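Local atomic coordinates of ATP-dependent DNA helicase (Mycobacterium smegmatis, PDB entry 5V9X), a protein that unwinds RNA:DNA hybrids as an ATP-dependent helicase that tracks 3' to 5' along a single DNA strand. Residues S778-C783 / A809-I814; D813-Y818 / P822-A827; E39-A44 / K75-F80. All coordinates share one frame; numbering follows the deposited sequence.

Contact 1: S778-C783 / A809-I814; sequences SRFREC and AQLLDI
Leu812 lies over one face of the Phe780 ring, an arrangement that joins helix 774-786 to helix 801-815. CD1 of Leu812 sits 3.6 Å from the centroid of the Phe780 ring and only 10° off the ring normal, a CH-pi contact almost over the centre. Nearer the rim, the two side chains approach to 3.5 Å between Phe780 CE2 and Leu812 CB. Both residues extend from their helices with CG anti to the backbone N (chi1 -180° for Phe780, 177° for Leu812), and their side chains meet at a slant. Leu811 adds a lighter touch at the ring edge, its CG 4.2 Å from Phe780 CZ. Ile823 and Val824 of helix 822-835 also pack on Phe780, which makes it a shared apolar side chain of three helices in the DEAD/H-associated region. The charged side chains of 778-783 leave the Phe780 ring to the leucines: Arg781 NH2 pairs with Glu782 OE2 at 3.6 Å, and Arg781 and Glu782 reach Glu574 and Arg552 respectively. No hydrogen bond links 778-783 to 809-814, so these two segments are held together by dispersion and CH-pi attraction, while the salt bridges to Glu574 and Arg552 tie helix 774-786 to other parts of the chain.

Contact 2: D813-Y818 / P822-A827; sequences DIARKY and PIVLEA
This is a small apolar contact between two consecutive helices joined by a short connection in the DEAD/H-associated region, where the last part of helix 801-815 meets the first turns of helix 822-835. Ala815 and Val824 face each other, and their CA atoms, 7.0 Å apart, are the nearest pair between 813-818 and 822-827. A type I beta turn runs from Ala815 to Tyr818, closed by the bond from Tyr818 N to Ala815 O at 2.8 Å. The connection then leads to Pro822, which begins the second helix. Helix 774-786 packs alongside, its Phe780 touching Ala815 too, while Phe821 of the connection also reaches Ala815. Nearby, Tyr818 forms a cation-pi interaction with Lys510, and Arg816 NH1 bonds to the carbonyl oxygen of Gly771. No hydrogen bond crosses between 813-818 and 822-827, and the contact rests on a single branch of Val824. With CG1 anti to the backbone N (chi1 175°), the other methyl, CG2, is the one directed at the first helix. It meets Ala815 CB at 3.7 Å and lies 3.9 Å from Ala815 O.

Contact 3: E39-A44 / K75-F80; sequences EWFTTA and KTLAAF. With ANP (phosphoaminophosphonic acid-adenylate ester), chain C.
Two aromatic rings of helix 35-44, Trp40 and Phe41, both present an edge to one methyl of Leu77. Leu77 CD1 lies near the indole plane, 4.1 Å from Trp40 CH2, and near the phenyl plane, 3.9 Å from Phe41 CE2. Over one face of the indole sits Ala44 CB, 3.7 Å above the plane and displaced toward the rim. The Phe41 ring also meets Trp56 edge-to-face, and Phe41 CZ lies 3.7 Å from N6, the adenine amino nitrogen of AMP-PNP. Leu77 follows directly on Lys75 and Thr76, which fit a P-loop (Walker A) at the start of helix 75-88, so the packing joins an adenine-side helix to the phosphate-binding one. Lys75 bends at its outer torsions (chi3 -71°, chi4 -68°), which brings NZ between two phosphates, 2.5 Å from O2B and 2.6 Å from O3G of AMP-PNP. NZ also bonds to Ala69 O, a further restraint on the ammonium group. Thr76 grips the alpha phosphate with both its backbone N and OG1, the latter 2.9 Å from AMP-PNP O2A. On helix 35-44, Thr43 OG1 donates to Trp40 O, approaching 19° from the carbonyl plane.

From the N terminus, contact 3 comes first, bringing helix 75-88 back to helix 35-44 and closing a loop that contains helix 50-60 and strand 64-68 of the first parallel sheet. The other two contacts follow far along the chain, within the DEAD/H-associated range. Contact 1 closes the loop between helices 774-786 and 801-815; contact 2 then turns 801-815 into 822-835. They run in sequence, sharing Asp813 and Ile814, without nesting or crossing. In space they merge, Cys783 SG packing 3.9 Å from Glu826 CG. Contact 3 stands apart, its centre about 51 Å from that of contact 1, on the opposite side of the chain's centre.

Contact 1: S778-C783 / A809-I814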
loop_
_atom_site.group_PDB
_atom_site.type_symbol
_atom_site.label_atom_id
_atom_site.label_comp_id
_atom_site.label_asym_id
_atom_site.label_seq_id
_atom_site.Cartn_x
_atom_site.Cartn_y
_atom_site.Cartn_z
ATOM N N SER A 778 -5.662 -7.370 -17.460
ATOM C CA SER A 778 -5.094 -6.145 -16.902
ATOM C C SER A 778 -3.676 -6.376 -16.397
ATOM O O SER A 778 -2.766 -5.591 -16.689
ATOM C CB SER A 778 -5.984 -5.616 -15.777
ATOM O OG SER A 778 -7.235 -5.178 -16.276
ATOM N N ARG A 779 -3.467 -7.450 -15.633
ATOM C CA ARG A 779 -2.148 -7.695 -15.069
ATOM C C ARG A 779 -1.145 -8.151 -16.121
ATOM O O ARG A 779 0.063 -8.000 -15.909
ATOM C CB ARG A 779 -2.246 -8.715 -13.933
ATOM C CG ARG A 779 -3.133 -8.257 -12.777
ATOM C CD ARG A 779 -2.670 -6.918 -12.211
ATOM N NE ARG A 779 -3.627 -6.352 -11.263
ATOM C CZ ARG A 779 -3.499 -6.409 -9.941
ATOM N NH1 ARG A 779 -2.446 -7.008 -9.400
ATOM N NH2 ARG A 779 -4.422 -5.864 -9.157
ATOM N N PHE A 780 -1.607 -8.693 -17.251
ATOM C CA PHE A 780 -0.690 -8.946 -18.359
ATOM C C PHE A 780 -0.224 -7.639 -18.988
ATOM O O PHE A 780 0.930 -7.527 -19.416
ATOM C CB PHE A 780 -1.351 -9.839 -19.410
ATOM C CG PHE A 780 -0.465 -10.149 -20.589
ATOM C CD1 PHE A 780 0.355 -11.264 -20.582
ATOM C CD2 PHE A 780 -0.456 -9.325 -21.707
ATOM C CE1 PHE A 780 1.169 -11.554 -21.666
ATOM C CE2 PHE A 780 0.359 -9.605 -22.792
ATOM C CZ PHE A 780 1.171 -10.722 -22.772
ATOM N N ARG A 781 -1.111 -6.644 -19.063
ATOM C CA ARG A 781 -0.725 -5.343 -19.598
ATOM C C ARG A 781 0.279 -4.651 -18.685
ATOM O O ARG A 781 1.329 -4.180 -19.142
ATOM C CB ARG A 781 -1.962 -4.465 -19.795
ATOM C CG ARG A 781 -1.631 -3.012 -20.098
ATOM C CD ARG A 781 -2.866 -2.130 -20.064
ATOM N NE ARG A 781 -3.593 -2.231 -18.800
ATOM C CZ ARG A 781 -3.226 -1.627 -17.673
ATOM N NH1 ARG A 781 -2.129 -0.882 -17.641
ATOM N NH2 ARG A 781 -3.954 -1.774 -16.575
ATOM N N GLU A 782 -0.031 -4.572 -17.386
ATOM C CA GLU A 782 0.882 -3.933 -16.442
ATOM C C GLU A 782 2.232 -4.643 -16.413
ATOM O O GLU A 782 3.278 -3.996 -16.285
ATOM C CB GLU A 782 0.259 -3.902 -15.044
ATOM C CG GLU A 782 -1.047 -3.119 -14.940
ATOM C CD GLU A 782 -1.685 -3.228 -13.562
ATOM O OE1 GLU A 782 -1.129 -3.945 -12.702
ATOM O OE2 GLU A 782 -2.744 -2.600 -13.338
ATOM N N CYS A 783 2.229 -5.974 -16.535
ATOM C CA CYS A 783 3.485 -6.718 -16.545
ATOM C C CYS A 783 4.282 -6.441 -17.814
ATOM O O CYS A 783 5.493 -6.192 -17.756
ATOM C CB CYS A 783 3.215 -8.215 -16.396
ATOM S SG CYS A 783 2.867 -8.752 -14.704
ATOM N N ALA A 809 -2.903 -6.083 -25.546
ATOM C CA ALA A 809 -3.924 -7.030 -25.983
ATOM C C ALA A 809 -3.516 -7.707 -27.284
ATOM O O ALA A 809 -3.638 -8.928 -27.428
ATOM C CB ALA A 809 -5.271 -6.326 -26.139
ATOM N N GLN A 810 -3.018 -6.926 -28.245
ATOM C CA GLN A 810 -2.536 -7.503 -29.494
ATOM C C GLN A 810 -1.321 -8.396 -29.280
ATOM O O GLN A 810 -1.065 -9.286 -30.099
ATOM C CB GLN A 810 -2.220 -6.387 -30.495
ATOM C CG GLN A 810 -3.453 -5.860 -31.226
ATOM C CD GLN A 810 -3.271 -4.459 -31.779
ATOM O OE1 GLN A 810 -2.246 -3.814 -31.552
ATOM N NE2 GLN A 810 -4.275 -3.979 -32.503
ATOM N N LEU A 811 -0.571 -8.186 -28.196
ATOM C CA LEU A 811 0.541 -9.078 -27.881
ATOM C C LEU A 811 0.058 -10.346 -27.187
ATOM O O LEU A 811 0.573 -11.437 -27.456
ATOM C CB LEU A 811 1.574 -8.351 -27.016
ATOM C CG LEU A 811 2.707 -9.176 -26.389
ATOM C CD1 LEU A 811 3.466 -9.967 -27.444
ATOM C CD2 LEU A 811 3.656 -8.275 -25.608
ATOM N N LEU A 812 -0.931 -10.226 -26.296
ATOM C CA LEU A 812 -1.411 -11.393 -25.562
ATOM C C LEU A 812 -2.044 -12.416 -26.495
ATOM O O LEU A 812 -1.862 -13.625 -26.311
ATOM C CB LEU A 812 -2.409 -10.969 -24.486
ATOM C CG LEU A 812 -3.030 -12.125 -23.698
ATOM C CD1 LEU A 812 -1.954 -12.928 -22.983
ATOM C CD2 LEU A 812 -4.068 -11.617 -22.712
ATOM N N ASP A 813 -2.791 -11.953 -27.503
ATOM C CA ASP A 813 -3.379 -12.869 -28.476
ATOM C C ASP A 813 -2.323 -13.715 -29.174
ATOM O O ASP A 813 -2.643 -14.798 -29.676
ATOM C CB ASP A 813 -4.195 -12.091 -29.510
ATOM C CG ASP A 813 -5.449 -11.470 -28.918
ATOM O OD1 ASP A 813 -5.667 -11.614 -27.696
ATOM O OD2 ASP A 813 -6.217 -10.840 -29.678
ATOM N N ILE A 814 -1.079 -13.247 -29.215
ATOM C CA ILE A 814 0.017 -14.050 -29.738
ATOM C C ILE A 814 0.716 -14.835 -28.631
ATOM O O ILE A 814 1.212 -15.941 -28.874
ATOM C CB ILE A 814 1.013 -13.151 -30.492
ATOM C CG1 ILE A 814 0.278 -12.301 -31.533
ATOM C CG2 ILE A 814 2.104 -13.981 -31.154
ATOM C CD1 ILE A 814 -0.507 -13.112 -32.543
#

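Contact 2: D813-Y818 / P822-A827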
loop_
_atom_site.group_PDB
_atom_site.type_symbol
_atom_site.label_atom_id
_atom_site.label_comp_id
_atom_site.label_asym_id
_atom_site.label_seq_id
_atom_site.Cartn_x
_atom_site.Cartn_y
_atom_site.Cartn_z
ATOM N N ASP A 813 -2.791 -11.953 -27.503
ATOM C CA ASP A 813 -3.379 -12.869 -28.476
ATOM C C ASP A 813 -2.323 -13.715 -29.174
ATOM O O ASP A 813 -2.643 -14.798 -29.676
ATOM C CB ASP A 813 -4.195 -12.091 -29.510
ATOM C CG ASP A 813 -5.449 -11.470 -28.918
ATOM O OD1 ASP A 813 -5.667 -11.614 -27.696
ATOM O OD2 ASP A 813 -6.217 -10.840 -29.678
ATOM N N ILE A 814 -1.079 -13.247 -29.215
ATOM C CA ILE A 814 0.017 -14.050 -29.738
ATOM C C ILE A 814 0.716 -14.835 -28.631
ATOM O O ILE A 814 1.212 -15.941 -28.874
ATOM C CB ILE A 814 1.013 -13.151 -30.492
ATOM C CG1 ILE A 814 0.278 -12.301 -31.533
ATOM C CG2 ILE A 814 2.104 -13.981 -31.154
ATOM C CD1 ILE A 814 -0.507 -13.112 -32.543
ATOM N N ALA A 815 0.755 -14.294 -27.410
ATOM C CA ALA A 815 1.452 -14.962 -26.316
ATOM C C ALA A 815 0.649 -16.120 -25.737
ATOM O O ALA A 815 1.240 -17.058 -25.191
ATOM C CB ALA A 815 1.791 -13.956 -25.216
ATOM N N ARG A 816 -0.684 -16.073 -25.837
ATOM C CA ARG A 816 -1.500 -17.210 -25.421
ATOM C C ARG A 816 -1.070 -18.489 -26.123
ATOM O O ARG A 816 -1.223 -19.585 -25.573
ATOM C CB ARG A 816 -2.980 -16.941 -25.703
ATOM C CG ARG A 816 -3.617 -15.833 -24.876
ATOM C CD ARG A 816 -5.128 -15.835 -25.071
ATOM N NE ARG A 816 -5.790 -14.720 -24.400
ATOM C CZ ARG A 816 -6.104 -14.703 -23.109
ATOM N NH1 ARG A 816 -5.804 -15.740 -22.338
ATOM N NH2 ARG A 816 -6.712 -13.647 -22.585
ATOM N N LYS A 817 -0.534 -18.367 -27.341
ATOM C CA LYS A 817 -0.046 -19.523 -28.081
ATOM C C LYS A 817 1.188 -20.148 -27.441
ATOM O O LYS A 817 1.465 -21.327 -27.685
ATOM C CB LYS A 817 0.270 -19.122 -29.523
ATOM C CG LYS A 817 -0.905 -18.521 -30.281
ATOM C CD LYS A 817 -0.463 -17.975 -31.631
ATOM C CE LYS A 817 -1.649 -17.535 -32.475
ATOM N NZ LYS A 817 -1.217 -16.972 -33.784
ATOM N N TYR A 818 1.935 -19.392 -26.642
ATOM C CA TYR A 818 3.145 -19.889 -25.988
ATOM C C TYR A 818 2.949 -19.822 -24.480
ATOM O O TYR A 818 3.151 -18.755 -23.873
ATOM C CB TYR A 818 4.369 -19.076 -26.406
ATOM C CG TYR A 818 4.479 -18.839 -27.898
ATOM C CD1 TYR A 818 5.217 -19.693 -28.705
ATOM C CD2 TYR A 818 3.846 -17.756 -28.496
ATOM C CE1 TYR A 818 5.320 -19.477 -30.070
ATOM C CE2 TYR A 818 3.941 -17.533 -29.855
ATOM C CZ TYR A 818 4.679 -18.395 -30.638
ATOM O OH TYR A 818 4.775 -18.172 -31.994
ATOM N N PRO A 822 7.450 -15.640 -20.733
ATOM C CA PRO A 822 7.687 -15.139 -19.368
ATOM C C PRO A 822 6.682 -14.105 -18.883
ATOM O O PRO A 822 6.435 -14.025 -17.673
ATOM C CB PRO A 822 9.101 -14.552 -19.462
ATOM C CG PRO A 822 9.756 -15.356 -20.530
ATOM C CD PRO A 822 8.678 -15.637 -21.545
ATOM N N ILE A 823 6.092 -13.308 -19.777
ATOM C CA ILE A 823 5.091 -12.344 -19.331
ATOM C C ILE A 823 3.798 -13.055 -18.953
ATOM O O ILE A 823 3.148 -12.704 -17.961
ATOM C CB ILE A 823 4.859 -11.266 -20.404
ATOM C CG1 ILE A 823 6.182 -10.597 -20.767
ATOM C CG2 ILE A 823 3.877 -10.218 -19.902
ATOM C CD1 ILE A 823 6.874 -9.955 -19.586
ATOM N N VAL A 824 3.407 -14.071 -19.728
ATOM C CA VAL A 824 2.246 -14.879 -19.361
ATOM C C VAL A 824 2.484 -15.567 -18.023
ATOM O O VAL A 824 1.613 -15.576 -17.145
ATOM C CB VAL A 824 1.924 -15.896 -20.469
ATOM C CG1 VAL A 824 0.798 -16.819 -20.029
ATOM C CG2 VAL A 824 1.555 -15.179 -21.756
ATOM N N LEU A 825 3.673 -16.150 -17.846
ATOM C CA LEU A 825 4.004 -16.812 -16.586
ATOM C C LEU A 825 3.890 -15.847 -15.412
ATOM O O LEU A 825 3.315 -16.183 -14.369
ATOM C CB LEU A 825 5.415 -17.397 -16.655
ATOM C CG LEU A 825 5.722 -18.465 -17.705
ATOM C CD1 LEU A 825 7.192 -18.851 -17.647
ATOM C CD2 LEU A 825 4.840 -19.688 -17.512
ATOM N N GLU A 826 4.429 -14.635 -15.566
ATOM C CA GLU A 826 4.437 -13.686 -14.458
ATOM C C GLU A 826 3.046 -13.127 -14.191
ATOM O O GLU A 826 2.669 -12.920 -13.031
ATOM C CB GLU A 826 5.432 -12.559 -14.738
ATOM C CG GLU A 826 5.435 -11.453 -13.694
ATOM C CD GLU A 826 5.637 -11.969 -12.277
ATOM O OE1 GLU A 826 6.325 -12.997 -12.094
ATOM O OE2 GLU A 826 5.105 -11.339 -11.338
ATOM N N ALA A 827 2.268 -12.875 -15.246
ATOM C CA ALA A 827 0.891 -12.429 -15.058
ATOM C C ALA A 827 0.087 -13.460 -14.274
ATOM O O ALA A 827 -0.652 -13.112 -13.346
ATOM C CB ALA A 827 0.241 -12.148 -16.413
#

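Contact 3: E39-A44 / K75-F80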
loop_
_atom_site.group_PDB
_atom_site.type_symbol
_atom_site.label_atom_id
_atom_site.label_comp_id
_atom_site.label_asym_id
_atom_site.label_seq_id
_atom_site.Cartn_x
_atom_site.Cartn_y
_atom_site.Cartn_z
ATOM N N GLU A 39 27.165 14.828 24.353
ATOM C CA GLU A 39 26.741 16.020 25.079
ATOM C C GLU A 39 25.513 16.651 24.440
ATOM O O GLU A 39 24.629 17.146 25.147
ATOM C CB GLU A 39 27.878 17.040 25.164
ATOM C CG GLU A 39 27.485 18.310 25.921
ATOM C CD GLU A 39 28.675 19.127 26.382
ATOM O OE1 GLU A 39 29.182 19.947 25.587
ATOM O OE2 GLU A 39 29.104 18.949 27.542
ATOM N N TRP A 40 25.433 16.646 23.107
ATOM C CA TRP A 40 24.265 17.233 22.458
ATOM C C TRP A 40 23.000 16.456 22.795
ATOM O O TRP A 40 22.001 17.041 23.236
ATOM C CB TRP A 40 24.438 17.293 20.943
ATOM C CG TRP A 40 23.106 17.538 20.309
ATOM C CD1 TRP A 40 22.430 18.720 20.267
ATOM C CD2 TRP A 40 22.253 16.565 19.692
ATOM N NE1 TRP A 40 21.222 18.553 19.635
ATOM C CE2 TRP A 40 21.087 17.238 19.275
ATOM C CE3 TRP A 40 22.366 15.194 19.442
ATOM C CZ2 TRP A 40 20.042 16.588 18.623
ATOM C CZ3 TRP A 40 21.328 14.549 18.791
ATOM C CH2 TRP A 40 20.183 15.246 18.388
ATOM N N PHE A 41 23.017 15.137 22.577
ATOM C CA PHE A 41 21.821 14.334 22.811
ATOM C C PHE A 41 21.343 14.454 24.252
ATOM O O PHE A 41 20.135 14.397 24.511
ATOM C CB PHE A 41 22.088 12.870 22.453
ATOM C CG PHE A 41 20.845 12.022 22.393
ATOM C CD1 PHE A 41 20.332 11.433 23.538
ATOM C CD2 PHE A 41 20.191 11.816 21.190
ATOM C CE1 PHE A 41 19.189 10.661 23.485
ATOM C CE2 PHE A 41 19.047 11.040 21.131
ATOM C CZ PHE A 41 18.546 10.462 22.280
ATOM N N THR A 42 22.269 14.631 25.197
ATOM C CA THR A 42 21.877 14.800 26.592
ATOM C C THR A 42 21.166 16.132 26.809
ATOM O O THR A 42 20.197 16.207 27.573
ATOM C CB THR A 42 23.105 14.684 27.496
ATOM O OG1 THR A 42 23.619 13.348 27.429
ATOM C CG2 THR A 42 22.751 15.003 28.938
ATOM N N THR A 43 21.621 17.190 26.138
ATOM C CA THR A 43 20.975 18.490 26.270
ATOM C C THR A 43 19.696 18.602 25.451
ATOM O O THR A 43 18.960 19.582 25.616
ATOM C CB THR A 43 21.937 19.613 25.862
ATOM O OG1 THR A 43 22.264 19.487 24.473
ATOM C CG2 THR A 43 23.212 19.552 26.686
ATOM N N ALA A 44 19.410 17.630 24.586
ATOM C CA ALA A 44 18.244 17.672 23.713
ATOM C C ALA A 44 17.091 16.809 24.206
ATOM O O ALA A 44 15.928 17.192 24.046
ATOM C CB ALA A 44 18.630 17.236 22.296
ATOM N N LYS A 75 12.849 6.622 15.945
ATOM C CA LYS A 75 13.577 5.696 15.089
ATOM C C LYS A 75 14.489 6.418 14.106
ATOM O O LYS A 75 15.449 5.814 13.615
ATOM C CB LYS A 75 12.596 4.789 14.347
ATOM C CG LYS A 75 11.783 3.885 15.268
ATOM C CD LYS A 75 11.028 2.815 14.488
ATOM C CE LYS A 75 9.870 3.398 13.693
ATOM N NZ LYS A 75 8.787 3.896 14.585
ATOM N N THR A 76 14.218 7.693 13.816
ATOM C CA THR A 76 15.084 8.457 12.920
ATOM C C THR A 76 16.494 8.576 13.486
ATOM O O THR A 76 17.476 8.234 12.817
ATOM C CB THR A 76 14.496 9.848 12.672
ATOM O OG1 THR A 76 13.214 9.727 12.043
ATOM C CG2 THR A 76 15.423 10.674 11.789
ATOM N N LEU A 77 16.614 9.074 14.721
ATOM C CA LEU A 77 17.932 9.196 15.335
ATOM C C LEU A 77 18.541 7.834 15.631
ATOM O O LEU A 77 19.769 7.706 15.684
ATOM C CB LEU A 77 17.851 10.029 16.613
ATOM C CG LEU A 77 17.618 11.531 16.436
ATOM C CD1 LEU A 77 17.491 12.217 17.783
ATOM C CD2 LEU A 77 18.722 12.165 15.605
ATOM N N ALA A 78 17.706 6.812 15.834
ATOM C CA ALA A 78 18.226 5.457 15.989
ATOM C C ALA A 78 19.035 5.043 14.769
ATOM O O ALA A 78 20.122 4.469 14.898
ATOM C CB ALA A 78 17.080 4.474 16.230
ATOM N N ALA A 79 18.530 5.348 13.573
ATOM C CA ALA A 79 19.211 4.951 12.348
ATOM C C ALA A 79 20.284 5.947 11.928
ATOM O O ALA A 79 21.238 5.564 11.242
ATOM C CB ALA A 79 18.195 4.775 11.220
ATOM N N PHE A 80 20.162 7.209 12.331
ATOM C CA PHE A 80 21.029 8.260 11.813
ATOM C C PHE A 80 22.197 8.607 12.727
ATOM O O PHE A 80 23.292 8.883 12.229
ATOM C CB PHE A 80 20.216 9.531 11.540
ATOM C CG PHE A 80 19.689 9.628 10.136
ATOM C CD1 PHE A 80 20.517 10.027 9.099
ATOM C CD2 PHE A 80 18.366 9.329 9.854
ATOM C CE1 PHE A 80 20.038 10.121 7.805
ATOM C CE2 PHE A 80 17.880 9.421 8.562
ATOM C CZ PHE A 80 18.716 9.818 7.537
HETATM P PG ANP C . 7.331 7.145 12.986
HETATM O O1G ANP C . 5.951 7.650 12.710
HETATM O O2G ANP C . 8.224 7.311 11.698
HETATM O O3G ANP C . 7.270 5.615 13.393
HETATM P PB ANP C . 9.559 7.578 14.568
HETATM O O1B ANP C . 10.414 7.598 13.268
HETATM O O2B ANP C . 9.568 6.211 15.159
HETATM N N3B ANP C . 7.990 8.054 14.245
HETATM P PA ANP C . 10.673 9.994 15.110
HETATM O O1A ANP C . 9.836 10.596 14.042
HETATM O O2A ANP C . 12.129 9.776 14.703
HETATM O O3A ANP C . 10.159 8.575 15.595
HETATM O "O5'" ANP C . 10.596 10.883 16.416
HETATM C "C5'" ANP C . 9.372 11.308 17.105
HETATM C "C4'" ANP C . 9.596 12.675 17.704
HETATM O "O4'" ANP C . 10.325 12.569 18.956
HETATM C "C3'" ANP C . 10.447 13.588 16.833
HETATM O "O3'" ANP C . 10.134 14.941 17.129
HETATM C "C2'" ANP C . 11.863 13.273 17.317
HETATM O "O2'" ANP C . 12.860 14.174 16.811
HETATM C "C1'" ANP C . 11.612 13.157 18.824
HETATM N N9 ANP C . 12.559 12.325 19.573
HETATM C C8 ANP C . 13.518 11.472 19.089
HETATM N N7 ANP C . 14.198 10.848 20.022
HETATM C C5 ANP C . 13.658 11.334 21.202
HETATM C C6 ANP C . 13.943 11.068 22.555
HETATM N N6 ANP C . 14.883 10.212 22.960
HETATM N N1 ANP C . 13.216 11.724 23.491
HETATM C C2 ANP C . 12.272 12.580 23.089
HETATM N N3 ANP C . 11.917 12.911 21.844
HETATM C C4 ANP C . 12.649 12.246 20.942
#